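Local atomic coordinates of putative cell adhesion protein (Bacteroides eggerthii, PDB entry 4GPV), a protein that probably serves as a FimA-like fimbrial subunit, contributing to pili and cell adhesion in this gut-associated bacterium. Residues V139-N142 with N146-V149; L54-E57 with L61-A64; T215-S220 with D319-V324; F252-D255 with P260-L263. All blocks are in the same frame, centred on the assembly; numbering follows the deposited sequence.

Contact 1: residues V139-N142 with N146-V149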
loop_
_atom_site.group_PDB
_atom_site.type_symbol
_atom_site.label_atom_id
_atom_site.label_comp_id
_atom_site.label_asym_id
_atom_site.label_seq_id
_atom_site.Cartn_x
_atom_site.Cartn_y
_atom_site.Cartn_z
ATOM N N VAL A 139 -1.903 -13.757 24.672
ATOM C CA VAL A 139 -3.025 -13.770 25.622
ATOM C C VAL A 139 -2.486 -14.347 26.931
ATOM O O VAL A 139 -1.937 -15.447 26.908
ATOM C CB VAL A 139 -4.229 -14.571 25.083
ATOM C CG1 VAL A 139 -5.334 -14.667 26.128
ATOM C CG2 VAL A 139 -4.756 -13.935 23.796
ATOM N N LYS A 140 -2.650 -13.627 28.057
ATOM C CA LYS A 140 -2.153 -14.083 29.368
ATOM C C LYS A 140 -3.256 -14.078 30.414
ATOM O O LYS A 140 -3.956 -13.071 30.553
ATOM C CB LYS A 140 -0.982 -13.211 29.853
ATOM C CG LYS A 140 0.291 -13.400 29.034
ATOM C CD LYS A 140 1.516 -12.821 29.729
ATOM C CE LYS A 140 1.810 -11.383 29.371
ATOM N NZ LYS A 140 2.934 -10.835 30.180
ATOM N N PHE A 141 -3.428 -15.199 31.113
ATOM C CA PHE A 141 -4.458 -15.355 32.145
ATOM C C PHE A 141 -3.881 -15.399 33.563
ATOM O O PHE A 141 -4.603 -15.072 34.513
ATOM C CB PHE A 141 -5.266 -16.642 31.910
ATOM C CG PHE A 141 -6.203 -16.568 30.734
ATOM C CD1 PHE A 141 -7.472 -16.007 30.868
ATOM C CD2 PHE A 141 -5.828 -17.069 29.492
ATOM C CE1 PHE A 141 -8.343 -15.945 29.779
ATOM C CE2 PHE A 141 -6.711 -17.018 28.408
ATOM C CZ PHE A 141 -7.958 -16.447 28.555
ATOM N N ASN A 142 -2.625 -15.894 33.718
ATOM C CA ASN A 142 -1.927 -16.071 35.005
ATOM C C ASN A 142 -2.778 -16.872 36.041
ATOM O O ASN A 142 -2.968 -16.440 37.188
ATOM C CB ASN A 142 -1.484 -14.716 35.566
ATOM C CG ASN A 142 -0.167 -14.251 35.005
ATOM O OD1 ASN A 142 0.862 -14.269 35.691
ATOM N ND2 ASN A 142 -0.160 -13.852 33.737
ATOM N N ASN A 146 -9.791 -14.460 33.392
ATOM C CA ASN A 146 -9.971 -13.151 32.786
ATOM C C ASN A 146 -8.685 -12.667 32.171
ATOM O O ASN A 146 -7.621 -12.805 32.774
ATOM C CB ASN A 146 -10.456 -12.132 33.808
ATOM C CG ASN A 146 -11.625 -12.624 34.598
ATOM O OD1 ASN A 146 -11.466 -13.233 35.664
ATOM N ND2 ASN A 146 -12.806 -12.449 34.045
ATOM N N ALA A 147 -8.780 -12.130 30.972
ATOM C CA ALA A 147 -7.600 -11.610 30.290
ATOM C C ALA A 147 -7.881 -10.266 29.632
ATOM O O ALA A 147 -8.952 -10.051 29.055
ATOM C CB ALA A 147 -7.102 -12.602 29.245
ATOM N N GLN A 148 -6.900 -9.364 29.746
ATOM C CA GLN A 148 -6.918 -8.052 29.113
ATOM C C GLN A 148 -5.898 -8.116 27.977
ATOM O O GLN A 148 -4.744 -8.465 28.228
ATOM C CB GLN A 148 -6.599 -6.943 30.141
ATOM C CG GLN A 148 -6.591 -5.512 29.580
ATOM C CD GLN A 148 -7.928 -5.047 29.046
ATOM O OE1 GLN A 148 -8.081 -4.781 27.848
ATOM N NE2 GLN A 148 -8.921 -4.919 29.921
ATOM N N VAL A 149 -6.326 -7.880 26.723
ATOM C CA VAL A 149 -5.399 -7.987 25.582
ATOM C C VAL A 149 -5.410 -6.671 24.817
ATOM O O VAL A 149 -6.482 -6.228 24.428
ATOM C CB VAL A 149 -5.771 -9.182 24.642
ATOM C CG1 VAL A 149 -4.785 -9.314 23.478
ATOM C CG2 VAL A 149 -5.866 -10.506 25.403
HETATM O O HOH W 1 -3.124 -10.623 28.163
HETATM O O HOH W 2 -4.332 -10.281 31.041
#
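Apolar side chains join V139 and F141 to A147 and V149, and two waters bridge K140 to Q148, at the loop end of the beta hairpin made by strand 133-138 and strand 146-169. The CA atoms of F141 and A147 are 5.2 Å apart and those of V139 and V149 6.3 Å, and K140 stands opposite Q148 without any direct backbone bond. Water fills in for it twice. Water 1 accepts from K140 N and donates to Q148 O at 2.7 Å, while water 2 donates to K140 O at 2.9 Å and accepts from Q148 N. These are the four backbone atoms that would bond directly in a hydrogen-bonded antiparallel pair, so the geometry reads as a hairpin pried apart by one layer of solvent.

On the apolar side, the methyl A147 CB sits over one face of the F141 ring as a CH-pi contact, 3.9 Å from the ring centroid and 24° off the ring normal, nearer the rim than the middle. The ring gets there because F141 CG is anti to its carbonyl carbon (chi1 -72°), which swings CE1 towards A147; N146 N lies in the ring plane at its edge. V139 reaches across with both branches: CG1 approaches A147 CB, and CG2 meets V149 CG2 at 3.9 Å, the two valines crossing at about a right angle.

Beyond the contact, A147 and V149 are backbone-bonded to strand 18-24, V139 is bonded to K84, and both valines pack on A86 of strand 83-90.

Contact 2: residues L54-E57 with L61-A64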
loop_
_atom_site.group_PDB
_atom_site.type_symbol
_atom_site.label_atom_id
_atom_site.label_comp_id
_atom_site.label_asym_id
_atom_site.label_seq_id
_atom_site.Cartn_x
_atom_site.Cartn_y
_atom_site.Cartn_z
ATOM N N LEU A 54 -8.793 -16.068 17.932
ATOM C CA LEU A 54 -8.107 -16.518 19.128
ATOM C C LEU A 54 -7.615 -17.930 18.904
ATOM O O LEU A 54 -8.385 -18.759 18.434
ATOM C CB LEU A 54 -9.026 -16.470 20.364
ATOM C CG LEU A 54 -9.560 -15.096 20.776
ATOM C CD1 LEU A 54 -10.626 -15.243 21.897
ATOM C CD2 LEU A 54 -8.450 -14.207 21.245
ATOM N N PHE A 55 -6.337 -18.203 19.207
ATOM C CA PHE A 55 -5.794 -19.547 18.979
ATOM C C PHE A 55 -5.197 -20.147 20.211
ATOM O O PHE A 55 -4.621 -19.438 21.029
ATOM C CB PHE A 55 -4.714 -19.512 17.883
ATOM C CG PHE A 55 -5.253 -19.069 16.551
ATOM C CD1 PHE A 55 -6.008 -19.933 15.767
ATOM C CD2 PHE A 55 -5.034 -17.780 16.091
ATOM C CE1 PHE A 55 -6.533 -19.509 14.541
ATOM C CE2 PHE A 55 -5.555 -17.357 14.861
ATOM C CZ PHE A 55 -6.298 -18.220 14.098
ATOM N N ARG A 56 -5.291 -21.476 20.311
ATOM C CA ARG A 56 -4.690 -22.235 21.400
ATOM C C ARG A 56 -3.185 -22.450 21.089
ATOM O O ARG A 56 -2.731 -22.103 19.992
ATOM C CB ARG A 56 -5.443 -23.550 21.610
ATOM C CG ARG A 56 -6.892 -23.284 21.969
ATOM C CD ARG A 56 -7.726 -24.514 22.247
ATOM N NE ARG A 56 -9.083 -24.066 22.549
ATOM C CZ ARG A 56 -10.189 -24.773 22.352
ATOM N NH1 ARG A 56 -10.116 -26.033 21.934
ATOM N NH2 ARG A 56 -11.371 -24.249 22.628
ATOM N N GLU A 57 -2.429 -23.019 22.058
ATOM C CA GLU A 57 -0.984 -23.264 21.938
ATOM C C GLU A 57 -0.652 -24.066 20.667
ATOM O O GLU A 57 0.328 -23.754 19.982
ATOM C CB GLU A 57 -0.467 -23.980 23.207
ATOM C CG GLU A 57 1.025 -24.301 23.246
ATOM C CD GLU A 57 2.027 -23.164 23.163
ATOM O OE1 GLU A 57 1.722 -22.049 23.645
ATOM O OE2 GLU A 57 3.145 -23.405 22.652
ATOM N N LEU A 61 -8.349 -22.977 16.618
ATOM C CA LEU A 61 -9.202 -21.847 16.999
ATOM C C LEU A 61 -9.760 -22.118 18.416
ATOM O O LEU A 61 -10.170 -23.232 18.728
ATOM C CB LEU A 61 -10.351 -21.647 16.006
ATOM C CG LEU A 61 -10.025 -20.780 14.798
ATOM C CD1 LEU A 61 -11.077 -20.945 13.738
ATOM C CD2 LEU A 61 -9.882 -19.296 15.197
ATOM N N ASP A 62 -9.728 -21.115 19.275
ATOM C CA ASP A 62 -10.215 -21.296 20.642
ATOM C C ASP A 62 -11.732 -21.130 20.688
ATOM O O ASP A 62 -12.397 -21.587 21.612
ATOM C CB ASP A 62 -9.503 -20.297 21.560
ATOM C CG ASP A 62 -9.908 -20.436 23.012
ATOM O OD1 ASP A 62 -9.804 -21.570 23.559
ATOM O OD2 ASP A 62 -10.413 -19.457 23.568
ATOM N N CYS A 63 -12.269 -20.509 19.636
ATOM C CA CYS A 63 -13.679 -20.240 19.402
ATOM C C CYS A 63 -13.829 -19.654 18.001
ATOM O O CYS A 63 -12.828 -19.279 17.369
ATOM C CB CYS A 63 -14.233 -19.294 20.471
ATOM S SG CYS A 63 -13.315 -17.730 20.618
ATOM N N ALA A 64 -15.087 -19.527 17.527
ATOM C CA ALA A 64 -15.347 -18.920 16.212
ATOM C C ALA A 64 -14.874 -17.435 16.212
ATOM O O ALA A 64 -14.972 -16.755 17.232
ATOM C CB ALA A 64 -16.837 -19.022 15.866
HETATM O O HOH W 3 -11.466 -16.796 17.398
#
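L54 and D62 are bonded across a short beta hairpin: strand 50-56 turns back and residues 61-64 return alongside it, on the way to strand 66-68, and F55 and L61 form a single antiparallel bridge with CA atoms 4.6 Å apart. The carbonyl L54 O is satisfied by D62 N at 2.8 Å in a nearly straight bond (169°), although the donor stands above the carbonyl plane and not on a lone pair. L54 N is satisfied through water 3, which accepts from it and donates to C63 O, so the same residue is tied to the returning chain on both of its backbone polar atoms. F55 is backbone-bonded to K84 and K85 of strand 83-90.

A salt bridge seals the outer end. The R56 chain runs extended from CG to NE (chi2 -178°) and delivers NE to D62 OD1 at 2.8 Å; the oxygen lies in the guanidinium plane and uses its anti lone pair, while the two flat groups are turned 75° apart. A second, weak bond runs from R56 NH2 to the same OD1 at 3.2 Å. L61 O sits over one face of the guanidinium. The remaining groups are taken by other parts of the chain: R56 NH1 bonds N11 O, and D62 OD2 accepts from T80 N. With R56 cut back to an alanine, D62 OD1 would probably lose its charged mate and N11 O this donor.

Apolar packing accompanies these bonds: L54 CD1 meets C63 SG, and the F55 and L61 side chains run side by side, F55 CE1 touching L61 CD2 at 3.4 Å.

Contact 3: residues T215-S220 with D319-V324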
loop_
_atom_site.group_PDB
_atom_site.type_symbol
_atom_site.label_atom_id
_atom_site.label_comp_id
_atom_site.label_asym_id
_atom_site.label_seq_id
_atom_site.Cartn_x
_atom_site.Cartn_y
_atom_site.Cartn_z
ATOM N N THR A 215 6.894 0.309 -25.377
ATOM C CA THR A 215 7.705 -0.802 -25.881
ATOM C C THR A 215 8.417 -1.554 -24.741
ATOM O O THR A 215 8.995 -0.921 -23.851
ATOM C CB THR A 215 8.722 -0.273 -26.912
ATOM O OG1 THR A 215 8.077 0.671 -27.773
ATOM C CG2 THR A 215 9.376 -1.383 -27.721
ATOM N N GLY A 216 8.366 -2.882 -24.812
ATOM C CA GLY A 216 9.003 -3.841 -23.920
ATOM C C GLY A 216 8.539 -3.855 -22.485
ATOM O O GLY A 216 9.288 -4.292 -21.604
ATOM N N ALA A 217 7.294 -3.440 -22.251
ATOM C CA ALA A 217 6.723 -3.412 -20.912
ATOM C C ALA A 217 6.731 -4.812 -20.292
ATOM O O ALA A 217 6.411 -5.801 -20.958
ATOM C CB ALA A 217 5.304 -2.868 -20.959
ATOM N N PHE A 218 7.196 -4.893 -19.047
ATOM C CA PHE A 218 7.215 -6.135 -18.280
ATOM C C PHE A 218 5.778 -6.601 -18.151
ATOM O O PHE A 218 4.925 -5.804 -17.764
ATOM C CB PHE A 218 7.858 -5.900 -16.897
ATOM C CG PHE A 218 7.884 -7.118 -16.014
ATOM C CD1 PHE A 218 8.865 -8.098 -16.178
ATOM C CD2 PHE A 218 6.916 -7.311 -15.037
ATOM C CE1 PHE A 218 8.892 -9.227 -15.353
ATOM C CE2 PHE A 218 6.929 -8.454 -14.227
ATOM C CZ PHE A 218 7.924 -9.395 -14.377
ATOM N N ASP A 219 5.495 -7.863 -18.495
ATOM C CA ASP A 219 4.102 -8.310 -18.516
ATOM C C ASP A 219 3.837 -9.642 -17.777
ATOM O O ASP A 219 2.673 -10.062 -17.693
ATOM C CB ASP A 219 3.637 -8.410 -19.990
ATOM C CG ASP A 219 2.137 -8.574 -20.165
ATOM O OD1 ASP A 219 1.373 -7.947 -19.389
ATOM O OD2 ASP A 219 1.726 -9.379 -21.029
ATOM N N SER A 220 4.860 -10.248 -17.164
ATOM C CA SER A 220 4.674 -11.515 -16.460
ATOM C C SER A 220 3.842 -11.317 -15.187
ATOM O O SER A 220 4.306 -10.667 -14.253
ATOM C CB SER A 220 6.024 -12.147 -16.129
ATOM O OG SER A 220 6.810 -12.274 -17.303
ATOM N N ASP A 319 11.563 4.710 -21.899
ATOM C CA ASP A 319 11.469 3.452 -21.139
ATOM C C ASP A 319 11.473 3.735 -19.649
ATOM O O ASP A 319 12.528 3.972 -19.072
ATOM C CB ASP A 319 12.603 2.466 -21.499
ATOM C CG ASP A 319 12.404 1.053 -20.949
ATOM O OD1 ASP A 319 11.435 0.834 -20.196
ATOM O OD2 ASP A 319 13.206 0.167 -21.290
ATOM N N PRO A 320 10.298 3.664 -19.008
ATOM C CA PRO A 320 10.244 3.961 -17.571
ATOM C C PRO A 320 10.839 2.853 -16.715
ATOM O O PRO A 320 11.059 3.083 -15.538
ATOM C CB PRO A 320 8.751 4.112 -17.302
ATOM C CG PRO A 320 8.101 3.220 -18.306
ATOM C CD PRO A 320 8.964 3.328 -19.545
ATOM N N GLU A 321 11.079 1.664 -17.289
ATOM C CA GLU A 321 11.624 0.529 -16.519
ATOM C C GLU A 321 13.156 0.562 -16.394
ATOM O O GLU A 321 13.716 -0.241 -15.643
ATOM C CB GLU A 321 11.192 -0.797 -17.127
ATOM C CG GLU A 321 9.690 -1.018 -17.074
ATOM C CD GLU A 321 9.185 -2.288 -17.730
ATOM O OE1 GLU A 321 9.995 -3.201 -18.011
ATOM O OE2 GLU A 321 7.961 -2.374 -17.956
ATOM N N GLU A 322 13.818 1.476 -17.119
ATOM C CA GLU A 322 15.275 1.648 -17.067
ATOM C C GLU A 322 15.599 2.937 -16.302
ATOM O O GLU A 322 14.962 3.959 -16.559
ATOM C CB GLU A 322 15.898 1.671 -18.469
ATOM C CG GLU A 322 15.834 0.363 -19.244
ATOM C CD GLU A 322 16.433 -0.878 -18.609
ATOM O OE1 GLU A 322 17.549 -0.794 -18.045
ATOM O OE2 GLU A 322 15.791 -1.949 -18.707
ATOM N N PRO A 323 16.597 2.936 -15.387
ATOM C CA PRO A 323 16.900 4.169 -14.635
ATOM C C PRO A 323 17.277 5.344 -15.543
ATOM O O PRO A 323 17.811 5.157 -16.644
ATOM C CB PRO A 323 18.066 3.765 -13.729
ATOM C CG PRO A 323 17.999 2.284 -13.647
ATOM C CD PRO A 323 17.471 1.821 -14.967
ATOM N N VAL A 324 16.924 6.552 -15.099
ATOM C CA VAL A 324 17.164 7.778 -15.851
ATOM C C VAL A 324 18.342 8.512 -15.232
ATOM O O VAL A 324 18.408 8.674 -14.010
ATOM C CB VAL A 324 15.891 8.677 -15.936
ATOM C CG1 VAL A 324 16.179 10.006 -16.633
ATOM C CG2 VAL A 324 14.769 7.955 -16.659
HETATM O O HOH W 4 10.045 -1.342 -21.081
#
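E321 reaches F218 through a stretched side chain: its CG is anti to the carbonyl carbon (chi1 -64°) and the chain is extended beyond CG (chi2 177°), so the carboxylate is carried across to the backbone of the facing loop. It projects from a type I beta turn, D319 to E322, whose start is also an Asx turn: D319 OD1 accepts from E321 N at 3.0 Å, meeting that donor from above its own carboxylate plane. The turn lies in the loop between strand 297-306 and strand 329-343, and segment 215-220 in the loop between strand 207-209 and strand 222-224; both segments fall in the FimA-like C-terminal family region.

The single direct hydrogen bond across the segments runs from F218 N to E321 OE2, at 2.8 Å and 170°, on the syn lone pair of the oxygen. OE2 is also bonded to Y214 OH, just before the first segment, so this oxygen is gripped by two partners. The backbone of A217 packs in close behind, its CA 3.4 Å from E321 OE2. Away from the bond, E321 packs on F187 of strand 176-193, and F218 turns its ring outward from the turn, towards T258 and Q259.

Solvent adds a looser tie. Water 4 lies 2.7 Å from D319 OD1 and 3.0 Å from T215 O, in geometry fit to donate to either, though more acceptors are in reach than it has protons. The other carboxylate oxygen, E321 OE1, touches the F218 side chain, at 3.6 Å from its CB.

Contact 4: residues F252-D255 with P260-L263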
loop_
_atom_site.group_PDB
_atom_site.type_symbol
_atom_site.label_atom_id
_atom_site.label_comp_id
_atom_site.label_asym_id
_atom_site.label_seq_id
_atom_site.Cartn_x
_atom_site.Cartn_y
_atom_site.Cartn_z
ATOM N N PHE A 252 0.983 -2.352 -2.148
ATOM C CA PHE A 252 1.515 -3.301 -1.191
ATOM C C PHE A 252 3.068 -3.425 -1.294
ATOM O O PHE A 252 3.702 -2.925 -2.242
ATOM C CB PHE A 252 0.846 -4.672 -1.360
ATOM C CG PHE A 252 -0.608 -4.692 -0.943
ATOM C CD1 PHE A 252 -1.046 -3.968 0.170
ATOM C CD2 PHE A 252 -1.528 -5.483 -1.620
ATOM C CE1 PHE A 252 -2.406 -3.992 0.554
ATOM C CE2 PHE A 252 -2.881 -5.519 -1.221
ATOM C CZ PHE A 252 -3.295 -4.789 -0.128
ATOM N N GLY A 253 3.658 -4.102 -0.307
ATOM C CA GLY A 253 5.099 -4.303 -0.213
ATOM C C GLY A 253 5.696 -4.861 -1.479
ATOM O O GLY A 253 5.074 -5.676 -2.149
ATOM N N ASN A 254 6.864 -4.381 -1.866
ATOM C CA ASN A 254 7.513 -4.864 -3.076
ATOM C C ASN A 254 9.014 -4.593 -2.981
ATOM O O ASN A 254 9.423 -3.457 -3.196
ATOM C CB ASN A 254 6.931 -4.223 -4.368
ATOM C CG ASN A 254 7.502 -4.825 -5.636
ATOM O OD1 ASN A 254 8.205 -5.861 -5.635
ATOM N ND2 ASN A 254 7.260 -4.173 -6.747
ATOM N N ASP A 255 9.820 -5.648 -2.761
ATOM C CA ASP A 255 11.296 -5.524 -2.665
ATOM C C ASP A 255 11.938 -5.397 -4.045
ATOM O O ASP A 255 13.155 -5.176 -4.165
ATOM C CB ASP A 255 11.918 -6.704 -1.867
ATOM C CG ASP A 255 11.621 -8.109 -2.391
ATOM O OD1 ASP A 255 11.249 -8.245 -3.589
ATOM O OD2 ASP A 255 11.830 -9.072 -1.634
ATOM N N PRO A 260 10.529 -4.072 -9.722
ATOM C CA PRO A 260 10.240 -2.989 -8.772
ATOM C C PRO A 260 9.041 -2.164 -9.171
ATOM O O PRO A 260 8.707 -2.053 -10.341
ATOM C CB PRO A 260 11.486 -2.114 -8.848
ATOM C CG PRO A 260 12.054 -2.382 -10.217
ATOM C CD PRO A 260 11.790 -3.822 -10.450
ATOM N N THR A 261 8.436 -1.534 -8.174
ATOM C CA THR A 261 7.354 -0.590 -8.383
ATOM C C THR A 261 7.977 0.695 -8.955
ATOM O O THR A 261 9.115 1.057 -8.612
ATOM C CB THR A 261 6.614 -0.360 -7.054
ATOM O OG1 THR A 261 5.979 -1.596 -6.654
ATOM C CG2 THR A 261 5.543 0.732 -7.149
ATOM N N ILE A 262 7.231 1.391 -9.830
ATOM C CA ILE A 262 7.711 2.620 -10.475
ATOM C C ILE A 262 6.617 3.678 -10.390
ATOM O O ILE A 262 5.471 3.404 -10.752
ATOM C CB ILE A 262 8.103 2.398 -11.980
ATOM C CG1 ILE A 262 9.055 1.196 -12.191
ATOM C CG2 ILE A 262 8.606 3.743 -12.644
ATOM C CD1 ILE A 262 9.233 0.770 -13.621
ATOM N N LEU A 263 6.964 4.873 -9.935
ATOM C CA LEU A 263 6.034 6.013 -9.967
ATOM C C LEU A 263 6.457 6.897 -11.124
ATOM O O LEU A 263 7.641 7.156 -11.266
ATOM C CB LEU A 263 6.036 6.811 -8.642
ATOM C CG LEU A 263 5.159 8.093 -8.639
ATOM C CD1 LEU A 263 3.661 7.758 -8.693
ATOM C CD2 LEU A 263 5.488 8.943 -7.428
HETATM O O HOH W 5 4.100 -1.984 -4.662
HETATM O O HOH W 6 9.792 -1.807 -5.560
#
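The carboxamide of N254 meets T261 edge-on: OG1 lies near the amide plane, 7° out of it, while the P260-T261 peptide is displaced to one side of that plane, with P260 C 3.6 Å from N254 ND2. N254 OD1, at the other corner, accepts from G256 N, the pattern of an Asx turn, so the flat group is fastened at both ends. This turn belongs to the loop joining strand 247-251 of the larger sheet to strand 262-271 of the smaller one.

The bond from N254 ND2 to T261 OG1 is 2.9 Å long and close to straight (168°). Because CG is anti to the backbone N in N254 (chi1 -174°), the amide leaves its own chain and spans the gap. Its second N-H goes to Q259 O, which gives ND2 two acceptors. T261 N, 3.2 Å from N254 ND2, is another donor, and the two are not bonded. Shortening N254 to a serine is likely to cost T261 OG1 and Q259 O this shared N-H donor and leave the loop freer to shift.

T261 OG1 has a full set of partners: it accepts from ND2 and from water 5, and gives its own proton to F187 O of strand 176-193, its strongest polar partner. The loop backbone is coupled in as well. Water 5 donates to F252 O at 2.6 Å as it donates to T261 OG1 at 2.8 Å. A second water performs the matching task on the other side of the asparagine, where water 6 accepts from T261 N at 3.0 Å and donates to N254 O at 2.9 Å.

The four contacts fall into two pairs. Contacts 1 and 2 lie on the same side of the chain's centre, reach the same sheet and have centres 14 Å apart, yet do not touch: their nearest atoms are about 4 Å apart. Contacts 3 and 4 have centres 14 Å apart and do touch, with I262 CD1 packing 3.5 Å from P320 O and also against E321 CA. Contact 4 is nested along the sequence within the long loop closed by contact 3, and the residues joining the two segments of contact 4 also receive F218 of contact 3. From contact 1 to contact 3 the centres are 53 Å apart, on opposite sides of the chain's centre.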